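Local coordinates for protein A52 (Vaccinia virus, PDB 2VVW) that suppresses host innate immunity as a Bcl-2-like protein, associating with IRAK2 to inhibit NF-kappaB signalling and with TRAF6 to activate p38, at residues A[84-87]-A[88-92]; A[95-98]-A[99-102]; A[122-125]-A[126-129]. All blocks are in the same frame, centred on the assembly; numbering follows the deposited sequence. Where two conformers were deposited one is given.

Contact 1: A[84-87]-A[88-92]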
loop_
_atom_site.group_PDB
_atom_site.type_symbol
_atom_site.label_atom_id
_atom_site.label_comp_id
_atom_site.label_asym_id
_atom_site.label_seq_id
_atom_site.Cartn_x
_atom_site.Cartn_y
_atom_site.Cartn_z
ATOM N N ILE A 84 21.063 -8.568 -4.282
ATOM C CA ILE A 84 21.103 -7.202 -4.775
ATOM C C ILE A 84 22.469 -6.570 -4.483
ATOM O O ILE A 84 23.047 -5.900 -5.335
ATOM C CB ILE A 84 19.963 -6.343 -4.140
ATOM C CG1 ILE A 84 18.586 -6.810 -4.623
ATOM C CG2 ILE A 84 20.176 -4.850 -4.405
ATOM C CD1 ILE A 84 18.458 -7.008 -6.133
ATOM N N LYS A 85 22.985 -6.780 -3.286
ATOM C CA LYS A 85 24.338 -6.314 -2.940
ATOM C C LYS A 85 25.436 -6.960 -3.801
ATOM O O LYS A 85 26.381 -6.288 -4.229
ATOM C CB LYS A 85 24.615 -6.516 -1.440
ATOM C CG LYS A 85 23.833 -5.526 -0.534
ATOM C CD LYS A 85 23.820 -5.950 0.932
ATOM C CE LYS A 85 23.261 -4.844 1.852
ATOM N NZ LYS A 85 23.278 -5.252 3.303
ATOM N N VAL A 86 25.305 -8.258 -4.059
ATOM C CA VAL A 86 26.181 -8.950 -4.995
ATOM C C VAL A 86 26.198 -8.255 -6.368
ATOM O O VAL A 86 27.270 -7.914 -6.884
ATOM C CB VAL A 86 25.781 -10.448 -5.148
ATOM C CG1 VAL A 86 26.537 -11.122 -6.317
ATOM C CG2 VAL A 86 26.042 -11.197 -3.836
ATOM N N GLN A 87 25.019 -8.050 -6.954
ATOM C CA GLN A 87 24.931 -7.465 -8.302
ATOM C C GLN A 87 25.564 -6.098 -8.335
ATOM O O GLN A 87 26.337 -5.779 -9.243
ATOM C CB GLN A 87 23.485 -7.354 -8.792
ATOM C CG GLN A 87 22.695 -8.619 -8.838
ATOM C CD GLN A 87 23.456 -9.790 -9.373
ATOM O OE1 GLN A 87 23.573 -10.819 -8.708
ATOM N NE2 GLN A 87 23.977 -9.655 -10.578
ATOM N N LYS A 88 25.280 -5.293 -7.322
ATOM C CA LYS A 88 25.869 -3.964 -7.257
ATOM C C LYS A 88 27.396 -4.040 -7.173
ATOM O O LYS A 88 28.106 -3.239 -7.793
ATOM C CB LYS A 88 25.266 -3.156 -6.102
ATOM C CG LYS A 88 25.361 -1.660 -6.308
ATOM C CD LYS A 88 24.831 -0.884 -5.112
ATOM C CE LYS A 88 25.187 0.610 -5.218
ATOM N NZ LYS A 88 26.514 0.916 -4.598
ATOM N N GLN A 89 27.906 -5.032 -6.442
ATOM C CA GLN A 89 29.338 -5.254 -6.348
ATOM C C GLN A 89 29.956 -5.673 -7.692
ATOM O O GLN A 89 31.065 -5.265 -8.029
ATOM C CB GLN A 89 29.615 -6.348 -5.319
ATOM C CG GLN A 89 30.667 -5.996 -4.321
ATOM C CD GLN A 89 30.916 -7.139 -3.358
ATOM O OE1 GLN A 89 30.427 -7.127 -2.230
ATOM N NE2 GLN A 89 31.653 -8.148 -3.816
ATOM N N ASP A 90 29.235 -6.507 -8.442
ATOM C CA ASP A 90 29.789 -7.110 -9.668
ATOM C C ASP A 90 29.655 -6.204 -10.890
ATOM O O ASP A 90 30.379 -6.378 -11.871
ATOM C CB ASP A 90 29.142 -8.473 -9.935
ATOM C CG ASP A 90 29.702 -9.555 -9.047
ATOM O OD1 ASP A 90 30.719 -9.303 -8.372
ATOM O OD2 ASP A 90 29.140 -10.662 -9.028
ATOM N N ILE A 91 28.759 -5.230 -10.824
ATOM C CA ILE A 91 28.635 -4.262 -11.905
ATOM C C ILE A 91 29.762 -3.221 -11.800
ATOM O O ILE A 91 29.941 -2.576 -10.761
ATOM C CB ILE A 91 27.252 -3.613 -11.928
ATOM C CG1 ILE A 91 26.206 -4.663 -12.291
ATOM C CG2 ILE A 91 27.212 -2.475 -12.939
ATOM C CD1 ILE A 91 24.797 -4.288 -11.888
ATOM N N VAL A 92 30.522 -3.083 -12.887
ATOM C CA VAL A 92 31.707 -2.237 -12.909
ATOM C C VAL A 92 31.299 -0.784 -12.680
ATOM O O VAL A 92 31.820 -0.122 -11.789
ATOM C CB VAL A 92 32.495 -2.380 -14.254
ATOM C CG1 VAL A 92 33.800 -1.603 -14.208
ATOM C CG2 VAL A 92 32.784 -3.852 -14.568
#
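The flat carboxylate of Asp90 lies alongside the branched side chain of Val86, one helical turn earlier, and meets it through a single oxygen: OD2 is 3.8 Å from Val86 CG1. Both side chains point the same way on the surface of the last turn of helix 76-90, a helix of the Bcl-2-like fold. CG of Asp90 is placed beside its own backbone N (chi1 -77°), which also brings this carbon to 3.6 Å from Val86 O. The backbone illustrates how a helix comes to its end. Regular i to i+4 bonds run from Lys88 N to Ile84 O and from Gln89 N to Lys85 O, and Asp90 N then bonds to Val86 O at 2.9 Å. Gln87 O accepts from Ile91 N, with a weak second bond from Asp90 N. Ile91 is the first residue to leave helical geometry, its psi having swung to 124°. Its side chain nevertheless stays with the helix, where it touches Phe132 of helix 123-132 and Gln58 of helix 51-59. CG1 of Ile91 passes 3.2 Å from Gln87 O, with CD1 of the same residue at 3.4 Å.

Contact 2: A[95-98]-A[99-102]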
loop_
_atom_site.group_PDB
_atom_site.type_symbol
_atom_site.label_atom_id
_atom_site.label_comp_id
_atom_site.label_asym_id
_atom_site.label_seq_id
_atom_site.Cartn_x
_atom_site.Cartn_y
_atom_site.Cartn_z
ATOM N N THR A 95 24.629 1.643 -14.636
ATOM C CA THR A 95 23.941 2.467 -15.619
ATOM C C THR A 95 22.454 2.529 -15.278
ATOM O O THR A 95 21.963 1.764 -14.451
ATOM C CB THR A 95 24.098 1.907 -17.051
ATOM O OG1 THR A 95 23.267 0.750 -17.202
ATOM C CG2 THR A 95 25.559 1.545 -17.350
ATOM N N VAL A 96 21.752 3.460 -15.920
ATOM C CA VAL A 96 20.303 3.600 -15.752
ATOM C C VAL A 96 19.618 2.285 -16.130
ATOM O O VAL A 96 18.612 1.908 -15.531
ATOM C CB VAL A 96 19.726 4.790 -16.589
ATOM C CG1 VAL A 96 19.879 4.546 -18.094
ATOM C CG2 VAL A 96 18.259 5.055 -16.233
ATOM N N TYR A 97 20.172 1.591 -17.112
ATOM C CA TYR A 97 19.592 0.331 -17.587
ATOM C C TYR A 97 19.807 -0.847 -16.621
ATOM O O TYR A 97 18.953 -1.720 -16.523
ATOM C CB TYR A 97 20.078 0.046 -19.008
ATOM C CG TYR A 97 19.458 1.020 -19.975
ATOM C CD1 TYR A 97 18.130 0.877 -20.368
ATOM C CD2 TYR A 97 20.169 2.113 -20.451
ATOM C CE1 TYR A 97 17.535 1.773 -21.241
ATOM C CE2 TYR A 97 19.584 3.021 -21.322
ATOM C CZ TYR A 97 18.266 2.846 -21.716
ATOM O OH TYR A 97 17.673 3.747 -22.579
ATOM N N ASP A 98 20.923 -0.861 -15.891
ATOM C CA ASP A 98 21.077 -1.776 -14.748
ATOM C C ASP A 98 19.968 -1.546 -13.715
ATOM O O ASP A 98 19.368 -2.493 -13.196
ATOM C CB ASP A 98 22.442 -1.593 -14.074
ATOM C CG ASP A 98 23.595 -1.970 -14.976
ATOM O OD1 ASP A 98 23.515 -3.031 -15.638
ATOM O OD2 ASP A 98 24.581 -1.208 -15.005
ATOM N N CYS A 99 19.698 -0.283 -13.408
ATOM C CA CYS A 99 18.643 0.046 -12.470
ATOM C C CYS A 99 17.249 -0.328 -12.997
ATOM O O CYS A 99 16.404 -0.751 -12.236
ATOM C CB CYS A 99 18.679 1.515 -12.133
ATOM S SG CYS A 99 20.215 2.062 -11.416
ATOM N N ILE A 100 16.999 -0.135 -14.285
ATOM C CA ILE A 100 15.747 -0.577 -14.892
ATOM C C ILE A 100 15.585 -2.102 -14.759
ATOM O O ILE A 100 14.527 -2.599 -14.365
ATOM C CB ILE A 100 15.679 -0.149 -16.372
ATOM C CG1 ILE A 100 15.454 1.374 -16.460
ATOM C CG2 ILE A 100 14.600 -0.925 -17.115
ATOM C CD1 ILE A 100 15.665 1.989 -17.857
ATOM N N SER A 101 16.629 -2.856 -15.084
ATOM C CA SER A 101 16.562 -4.327 -14.971
ATOM C C SER A 101 16.291 -4.734 -13.522
ATOM O O SER A 101 15.556 -5.677 -13.238
ATOM C CB SER A 101 17.867 -4.988 -15.429
ATOM O OG SER A 101 18.114 -4.817 -16.814
ATOM N N MET A 102 16.907 -4.014 -12.601
ATOM C CA MET A 102 16.745 -4.294 -11.194
ATOM C C MET A 102 15.305 -4.050 -10.732
ATOM O O MET A 102 14.784 -4.809 -9.914
ATOM C CB MET A 102 17.748 -3.469 -10.408
ATOM C CG MET A 102 17.751 -3.758 -8.953
ATOM S SD MET A 102 16.685 -2.568 -8.131
ATOM C CE MET A 102 16.649 -3.322 -6.493
#
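Tyr97 O is approached by two groups of Ser101: the backbone N makes a nearly straight bond of 3.0 Å (N-H...O 165°), and the hydroxyl OG lies 3.2 Å from the same oxygen. Which acceptor the hydroxyl proton serves is unsettled, because Gln58 OE1 and, weakly, Asp54 O are also within reach of Ser101 OG. This is the opening of helix 96-115, and its start is a textbook capping box. Thr95, at the N-cap, receives Asp98 N on its OG1 at 3.1 Å and a weaker bond from Tyr97 N. Asp98 returns the exchange: its OD2 accepts Thr95 N at 2.9 Å, from the anti side of the carboxylate and 23° out of its plane. Side chain and backbone thus satisfy each other in both directions, occupying N-H groups that have no preceding turn to bond to. The other carboxylate oxygen, Asp98 OD1, is bound by Gln58 NE2, so one glutamine amide spans Asp98 and Ser101 and should hold the carboxylate against rotation. Around the helix, Ile100 CD1 approaches the Tyr97 ring obliquely, 3.7 Å from Tyr97 CD1, and the two side chains run side by side. CG1 of Ile100 sits beside its own backbone N (chi1 -72°), directing the methyl back toward that ring. Among its neighbours, the turn has helix 51-59 against Ile100 and Ser101, helix 135-153 against Val96 and Tyr97, and helix 123-132 against Met102.

Contact 3: A[122-125]-A[126-129]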
loop_
_atom_site.group_PDB
_atom_site.type_symbol
_atom_site.label_atom_id
_atom_site.label_comp_id
_atom_site.label_asym_id
_atom_site.label_seq_id
_atom_site.Cartn_x
_atom_site.Cartn_y
_atom_site.Cartn_z
ATOM N N TRP A 122 6.841 -7.521 0.060
ATOM C CA TRP A 122 6.917 -6.472 -0.954
ATOM C C TRP A 122 7.728 -5.295 -0.439
ATOM O O TRP A 122 8.404 -4.635 -1.202
ATOM C CB TRP A 122 5.516 -6.019 -1.413
ATOM C CG TRP A 122 4.765 -5.153 -0.446
ATOM C CD1 TRP A 122 3.951 -5.572 0.575
ATOM C CD2 TRP A 122 4.736 -3.729 -0.414
ATOM N NE1 TRP A 122 3.426 -4.500 1.242
ATOM C CE2 TRP A 122 3.887 -3.351 0.660
ATOM C CE3 TRP A 122 5.354 -2.729 -1.169
ATOM C CZ2 TRP A 122 3.656 -2.018 1.002
ATOM C CZ3 TRP A 122 5.122 -1.401 -0.824
ATOM C CH2 TRP A 122 4.273 -1.063 0.252
ATOM N N LYS A 123 7.677 -5.043 0.863
ATOM C CA LYS A 123 8.475 -3.949 1.459
ATOM C C LYS A 123 9.973 -4.080 1.169
ATOM O O LYS A 123 10.708 -3.074 1.141
ATOM C CB LYS A 123 8.259 -3.912 2.956
ATOM C CG LYS A 123 6.828 -3.588 3.410
ATOM C CD LYS A 123 6.450 -2.150 3.167
ATOM C CE LYS A 123 5.234 -1.744 4.023
ATOM N NZ LYS A 123 5.407 -1.960 5.502
ATOM N N TYR A 124 10.446 -5.309 0.991
ATOM C CA TYR A 124 11.870 -5.533 0.692
ATOM C C TYR A 124 12.268 -5.017 -0.700
ATOM O O TYR A 124 13.430 -4.700 -0.924
ATOM C CB TYR A 124 12.240 -7.017 0.838
ATOM C CG TYR A 124 12.394 -7.423 2.269
ATOM C CD1 TYR A 124 13.637 -7.374 2.884
ATOM C CD2 TYR A 124 11.289 -7.812 3.034
ATOM C CE1 TYR A 124 13.795 -7.733 4.210
ATOM C CE2 TYR A 124 11.436 -8.165 4.370
ATOM C CZ TYR A 124 12.692 -8.128 4.950
ATOM O OH TYR A 124 12.859 -8.472 6.272
ATOM N N CYS A 125 11.315 -4.979 -1.639
ATOM C CA CYS A 125 11.557 -4.334 -2.930
ATOM C C CYS A 125 11.988 -2.883 -2.743
ATOM O O CYS A 125 12.894 -2.420 -3.420
ATOM C CB CYS A 125 10.332 -4.398 -3.815
ATOM S SG CYS A 125 9.766 -6.073 -4.122
ATOM N N LEU A 126 11.359 -2.175 -1.811
ATOM C CA LEU A 126 11.701 -0.774 -1.576
ATOM C C LEU A 126 13.081 -0.672 -0.980
ATOM O O LEU A 126 13.852 0.235 -1.346
ATOM C CB LEU A 126 10.701 -0.070 -0.646
ATOM C CG LEU A 126 9.206 -0.307 -0.889
ATOM C CD1 LEU A 126 8.333 0.392 0.182
ATOM C CD2 LEU A 126 8.840 0.121 -2.278
ATOM N N ARG A 127 13.400 -1.567 -0.038
ATOM C CA ARG A 127 14.736 -1.556 0.578
ATOM C C ARG A 127 15.783 -1.784 -0.511
ATOM O O ARG A 127 16.795 -1.125 -0.545
ATOM C CB ARG A 127 14.851 -2.626 1.679
ATOM C CG ARG A 127 16.091 -2.494 2.558
ATOM C CD ARG A 127 16.199 -3.588 3.628
ATOM N NE ARG A 127 15.011 -3.730 4.472
ATOM C CZ ARG A 127 14.953 -4.503 5.562
ATOM N NH1 ARG A 127 16.013 -5.198 5.960
ATOM N NH2 ARG A 127 13.829 -4.581 6.269
ATOM N N ALA A 128 15.513 -2.720 -1.407
ATOM C CA ALA A 128 16.443 -3.027 -2.500
ATOM C C ALA A 128 16.676 -1.812 -3.407
ATOM O O ALA A 128 17.820 -1.501 -3.742
ATOM C CB ALA A 128 15.901 -4.212 -3.328
ATOM N N ILE A 129 15.584 -1.138 -3.798
ATOM C CA ILE A 129 15.640 0.061 -4.668
ATOM C C ILE A 129 16.487 1.140 -4.039
ATOM O O ILE A 129 17.330 1.738 -4.701
ATOM C CB ILE A 129 14.211 0.654 -4.967
ATOM C CG1 ILE A 129 13.391 -0.293 -5.844
ATOM C CG2 ILE A 129 14.296 2.033 -5.627
ATOM C CD1 ILE A 129 13.977 -0.619 -7.168
#
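The early turns of helix 123-132 form this contact, part of the all-helical Bcl-2-like fold at a place where the second subunit packs on it. Tyr124 and Arg127, three residues apart, run side by side in the modelled arginine conformer, one of two, so the pairing may not be permanent. In it Tyr124 CE1 stands 3.6 Å above the guanidinium plane, over its centre. Arg127 CZ comes to the ring obliquely, and the two planes are inclined by 33°. A bend at chi3 (-53°), after an otherwise extended start, turns the guanidinium of this conformer back along the ring. A different pairing occupies another side of the helix. CZ3 of the Trp122 indole meets Leu126 CD1 at 3.8 Å, the side chains crossing at a slant. With chi1 at 75°, Trp122 CG lies between the backbone N and the carbonyl carbon, and the far end of the indole comes to Leu126; Lys123 CD lies 3.5 Å above one of the indole's faces, toward the rim. The polar ends of Trp122 and Lys123 turn to the second subunit: Lys123 NZ forms salt bridges with Asp8 and Glu27 of that subunit, and Trp122 NE1 is hydrogen-bonded to its Tyr31 OH. Within the chain, Met30 and Leu34 of helix 21-35 pack on the same tryptophan. Backbone bonding is uneven: Lys123 O receives weak bonds from Leu126 N and Arg127 N, whereas Ala128 N reaches Tyr124 O at 2.9 Å and Ile129 N bonds to Cys125 O at 3.0 Å. Beside that last bond, CG1 of Ile129 lies 3.3 Å from Cys125 O.

Overall arrangement
The three contacts are local stretches of three helices that follow one another in the chain, and they meet through a few side chains, mostly apolar. Contacts 1 and 2, with centres about 12 Å apart, flank the connection between helices 76-90 and 96-115, where Ile91 CG2 packs 3.6 Å from Asp98 OD2. Met102 of contact 2 touches both other contacts: its CE lies 3.4 Å from Ala128 CB of contact 3 and 4.1 Å from Ile84 CD1 of contact 1. Ile84 CG1 and Ala128 CB, 4.0 Å apart, close the triangle. Of the three, contact 3 alone also reaches the second subunit of the assembly.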